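Side-chain contacts in sensor protein qseC (Escherichia coli, PDB 3JZ3), which is the membrane-bound histidine kinase of the QseB/QseC two-component system, using ATP and activating the flagella regulon: residues D127-Y132 / S137-T142; S46-A51 / L118-R123. All coordinates share one frame; numbering follows the deposited sequence.

Contact 1: residues D127-Y132 / S137-T142; sequences DNAVRY and SVVDVT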
# COMPACT_ATOMS: atom_id res chain seq x y z
N ASP B 127 6.79 -3.88 12.90
CA ASP B 127 6.97 -5.23 12.36
C ASP B 127 8.32 -5.80 12.76
O ASP B 127 8.42 -6.98 13.11
CB ASP B 127 6.83 -5.23 10.84
CG ASP B 127 5.41 -4.93 10.37
OD1 ASP B 127 4.48 -4.94 11.21
OD2 ASP B 127 5.22 -4.70 9.16
N ASN B 128 9.36 -4.97 12.71
CA ASN B 128 10.70 -5.34 13.15
C ASN B 128 10.75 -5.70 14.64
O ASN B 128 11.41 -6.66 15.03
CB ASN B 128 11.70 -4.23 12.82
CG ASN B 128 13.11 -4.55 13.30
OD1 ASN B 128 13.60 -5.67 13.14
ND2 ASN B 128 13.77 -3.56 13.89
N ALA B 129 10.04 -4.92 15.46
CA ALA B 129 10.02 -5.15 16.91
C ALA B 129 9.24 -6.40 17.29
O ALA B 129 9.62 -7.11 18.22
CB ALA B 129 9.47 -3.93 17.63
N VAL B 130 8.15 -6.68 16.57
CA VAL B 130 7.35 -7.88 16.81
C VAL B 130 8.08 -9.14 16.31
O VAL B 130 7.87 -10.25 16.82
CB VAL B 130 5.95 -7.77 16.13
CG1 VAL B 130 5.19 -9.09 16.19
CG2 VAL B 130 5.13 -6.67 16.78
N ARG B 131 9.00 -8.91 15.29
CA ARG B 131 9.61 -10.09 14.61
C ARG B 131 10.71 -10.71 15.47
O ARG B 131 10.80 -11.94 15.59
CB ARG B 131 10.15 -9.66 13.23
CG ARG B 131 10.98 -10.68 12.50
CD ARG B 131 11.61 -10.05 11.27
NE ARG B 131 12.27 -11.04 10.42
CZ ARG B 131 11.65 -11.75 9.48
NH1 ARG B 131 10.34 -11.59 9.25
NH2 ARG B 131 12.34 -12.64 8.76
N TYR B 132 11.55 -9.86 16.08
CA TYR B 132 12.64 -10.34 16.92
C TYR B 132 12.25 -10.40 18.39
O TYR B 132 13.11 -10.54 19.27
CB TYR B 132 13.89 -9.48 16.69
CG TYR B 132 14.46 -9.62 15.30
CD1 TYR B 132 15.37 -10.65 15.01
CD2 TYR B 132 14.10 -8.76 14.28
CE1 TYR B 132 15.90 -10.79 13.73
CE2 TYR B 132 14.62 -8.90 13.00
CZ TYR B 132 15.52 -9.91 12.73
OH TYR B 132 16.04 -10.06 11.47
N SER B 137 6.97 -11.98 25.50
CA SER B 137 7.57 -10.67 25.78
C SER B 137 6.67 -9.51 25.35
O SER B 137 5.62 -9.71 24.75
CB SER B 137 8.96 -10.56 25.13
OG SER B 137 8.87 -10.58 23.72
N VAL B 138 7.11 -8.29 25.68
CA VAL B 138 6.32 -7.09 25.43
C VAL B 138 7.04 -6.13 24.48
O VAL B 138 8.24 -5.89 24.62
CB VAL B 138 6.00 -6.34 26.76
CG1 VAL B 138 5.02 -5.19 26.52
CG2 VAL B 138 5.44 -7.30 27.81
N VAL B 139 6.29 -5.60 23.52
CA VAL B 139 6.77 -4.51 22.67
C VAL B 139 6.24 -3.18 23.21
O VAL B 139 5.03 -3.01 23.38
CB VAL B 139 6.33 -4.69 21.20
CG1 VAL B 139 6.76 -3.48 20.35
CG2 VAL B 139 6.92 -5.97 20.62
N ASP B 140 7.15 -2.25 23.49
CA ASP B 140 6.80 -0.94 24.02
C ASP B 140 6.83 0.15 22.96
O ASP B 140 7.89 0.43 22.39
CB ASP B 140 7.74 -0.56 25.17
CG ASP B 140 7.50 -1.38 26.42
OD1 ASP B 140 6.37 -1.36 26.94
OD2 ASP B 140 8.46 -2.05 26.88
N VAL B 141 5.67 0.75 22.71
CA VAL B 141 5.57 1.91 21.83
C VAL B 141 5.22 3.13 22.67
O VAL B 141 4.18 3.15 23.34
CB VAL B 141 4.51 1.71 20.71
CG1 VAL B 141 4.53 2.89 19.73
CG2 VAL B 141 4.76 0.41 19.96
N THR B 142 6.07 4.15 22.63
CA THR B 142 5.93 5.31 23.50
C THR B 142 5.98 6.61 22.69
O THR B 142 6.88 6.82 21.90
CB THR B 142 7.05 5.35 24.58
OG1 THR B 142 7.01 4.14 25.34
CG2 THR B 142 6.87 6.54 25.52

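Contact 2: residues S46-A51 / L118-R123; sequences SGIDRA and LSLLVR. With SO4 (sulfate ion), chain C.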
# COMPACT_ATOMS: atom_id res chain seq x y z
N SER B 46 4.77 -9.11 5.22
CA SER B 46 5.05 -9.21 3.79
C SER B 46 4.42 -8.07 2.99
O SER B 46 5.06 -7.52 2.09
CB SER B 46 4.57 -10.57 3.25
OG SER B 46 4.58 -10.59 1.83
N GLY B 47 3.18 -7.72 3.32
CA GLY B 47 2.48 -6.60 2.70
C GLY B 47 3.24 -5.29 2.86
O GLY B 47 3.45 -4.56 1.89
N ILE B 48 3.64 -5.02 4.10
CA ILE B 48 4.44 -3.84 4.44
C ILE B 48 5.83 -3.89 3.80
O ILE B 48 6.37 -2.87 3.38
CB ILE B 48 4.54 -3.65 5.98
CG1 ILE B 48 3.19 -3.19 6.55
CG2 ILE B 48 5.68 -2.70 6.38
CD1 ILE B 48 2.65 -1.86 5.98
N ASP B 49 6.38 -5.10 3.71
CA ASP B 49 7.69 -5.33 3.11
C ASP B 49 7.72 -4.99 1.62
O ASP B 49 8.68 -4.40 1.13
CB ASP B 49 8.09 -6.79 3.32
CG ASP B 49 9.40 -6.94 4.05
OD1 ASP B 49 10.45 -6.55 3.48
OD2 ASP B 49 9.38 -7.45 5.19
N ARG B 50 6.66 -5.37 0.91
CA ARG B 50 6.53 -5.12 -0.52
C ARG B 50 6.27 -3.65 -0.83
O ARG B 50 6.85 -3.10 -1.76
CB ARG B 50 5.43 -5.99 -1.12
CG ARG B 50 5.75 -7.46 -1.14
CD ARG B 50 4.50 -8.28 -1.34
NE ARG B 50 4.78 -9.70 -1.30
CZ ARG B 50 3.92 -10.66 -1.63
NH1 ARG B 50 2.69 -10.34 -2.04
NH2 ARG B 50 4.29 -11.93 -1.55
N ALA B 51 5.38 -3.02 -0.06
CA ALA B 51 5.10 -1.60 -0.19
C ALA B 51 6.34 -0.76 0.13
O ALA B 51 6.60 0.24 -0.53
CB ALA B 51 3.93 -1.19 0.68
N LEU B 118 4.58 8.28 6.72
CA LEU B 118 4.79 8.18 8.17
C LEU B 118 4.22 6.88 8.71
O LEU B 118 4.77 6.30 9.66
CB LEU B 118 4.19 9.37 8.91
CG LEU B 118 5.01 10.66 8.85
CD1 LEU B 118 4.39 11.71 9.76
CD2 LEU B 118 6.48 10.42 9.22
N SER B 119 3.14 6.42 8.10
CA SER B 119 2.52 5.15 8.44
C SER B 119 3.47 3.99 8.11
O SER B 119 3.60 3.06 8.90
CB SER B 119 1.19 5.00 7.70
OG SER B 119 0.63 3.72 7.92
N LEU B 120 4.14 4.08 6.96
CA LEU B 120 5.14 3.09 6.54
C LEU B 120 6.33 3.04 7.49
O LEU B 120 6.76 1.97 7.88
CB LEU B 120 5.64 3.39 5.12
CG LEU B 120 4.81 2.91 3.93
CD1 LEU B 120 5.42 3.44 2.65
CD2 LEU B 120 4.72 1.39 3.90
N LEU B 121 6.86 4.22 7.83
CA LEU B 121 7.95 4.34 8.79
C LEU B 121 7.61 3.62 10.10
O LEU B 121 8.35 2.74 10.54
CB LEU B 121 8.26 5.81 9.07
CG LEU B 121 9.49 6.16 9.92
CD1 LEU B 121 9.88 7.61 9.72
CD2 LEU B 121 9.27 5.87 11.40
N VAL B 122 6.48 4.00 10.70
CA VAL B 122 6.08 3.47 12.00
C VAL B 122 5.89 1.95 11.93
O VAL B 122 6.33 1.22 12.81
CB VAL B 122 4.81 4.16 12.55
CG1 VAL B 122 4.30 3.46 13.79
CG2 VAL B 122 5.09 5.63 12.86
N ARG B 123 5.23 1.51 10.86
CA ARG B 123 4.90 0.10 10.69
C ARG B 123 6.12 -0.80 10.50
O ARG B 123 6.14 -1.93 10.98
CB ARG B 123 3.91 -0.05 9.53
CG ARG B 123 3.26 -1.41 9.46
CD ARG B 123 2.24 -1.63 10.56
NE ARG B 123 1.68 -2.97 10.48
CZ ARG B 123 0.69 -3.34 9.66
NH1 ARG B 123 0.14 -2.47 8.83
NH2 ARG B 123 0.26 -4.60 9.68
S SO4 C . 8.03 -11.08 -0.19
O1 SO4 C . 7.77 -9.76 0.38
O2 SO4 C . 7.05 -11.36 -1.24
O3 SO4 C . 9.37 -11.11 -0.77
O4 SO4 C . 7.92 -12.08 0.86

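Contact 1: residues D127-Y132 / S137-T142
Val139 reaches from strand 138-143 to the last turn of helix 115-131 and brings both of its methyls to Ala129. Its CG1, placed anti to the backbone N (chi1 176°), points at the methyl of Ala129, 3.9 Å from CG1 to CB. The same torsion leaves CG2 beside the backbone N, where it lies 3.8 Å from the carbonyl O of Ala129 and a looser 4.3 Å from CG2 of Val130. The meeting with Ala129 is the tight part: Ala129 and Val139 point their CB atoms at each other and both are buried, and the small alanine lets the branched valine come close, with 6.6 Å between their CA atoms. Ala129 also packs on Val150 of the next strand. At the flank, the side chain of Val130 also touches Ile89 of helix 78-95. The outer side is polar. Arg131, in the last helical position, and Tyr132, just past it, are exposed, while Asp140, on the other face of the strand from Val139, makes a salt bridge with Arg101 of the neighbouring strand. Between the two segments the side-chain contacts are apolar, and the Ala129 carbonyl O that CG2 also touches takes its hydrogen bond from Ser133 OG. This chemistry is consistent with shape fit and methyl burial, not directed polar bonds, contributing to the packing of this helix end on the sheet of the ATP-binding domain.

Contact 2: residues S46-A51 / L118-R123
Helices 46-51 and 118-123 run at 127° to one another with their axes 10.7 Å apart, and their CA atoms come nearest at Ile48 and Leu120. Ile48 is the hub. Its CG1 branch crosses the chain of Arg123 at about a right angle, 3.4 Å from CG1 to Arg123 CG, and CG1 also lies over one face of the guanidinium, toward its rim. A bend at chi2 (73°) folds Arg123 so that its CG and its guanidinium both meet this one isoleucine; a long, partly apolar side chain suits a buried place, and its charge makes long, weak ion pairs with Asp88 and Asp127. Leu120 reaches over with CD2, 4.2 Å from the CB of Ala51, whose small size admits it. On a different side of helix 42-61, Arg50 holds a sulfate, probably from the crystallisation liquor: NE and NH2 each donate to O2 at 2.8 Å, near the guanidinium plane, and Arg53 adds another bond. Ser46 OG lies over a face of the same guanidinium. Apolar helix-to-helix packing of this kind joins a helix of the phosphoacceptor (HisKA) region to a helix of the HATPase-type catalytic domain of a histidine kinase.

Near the N terminus of the modelled chain, after a short strand, helix 42-61 supplies 46-51. The chain then runs through helix 78-95 and three strands before helix 115-131 brings 118-123 back against it, so contact 2 closes a long loop of 66 residues. Farther along the same helix, 127-132 leads into strand 138-143, and contact 1 closes a short helix-to-strand loop, with four residues between the segments. The two are in series, neither nested nor crossed, with centres about 15 Å apart. Helix 115-131 is their common element: one end region meets the sheet, the other meets helix 42-61. Asp127 OD2, packed 3.4 Å from Ile48 CB, joins them directly.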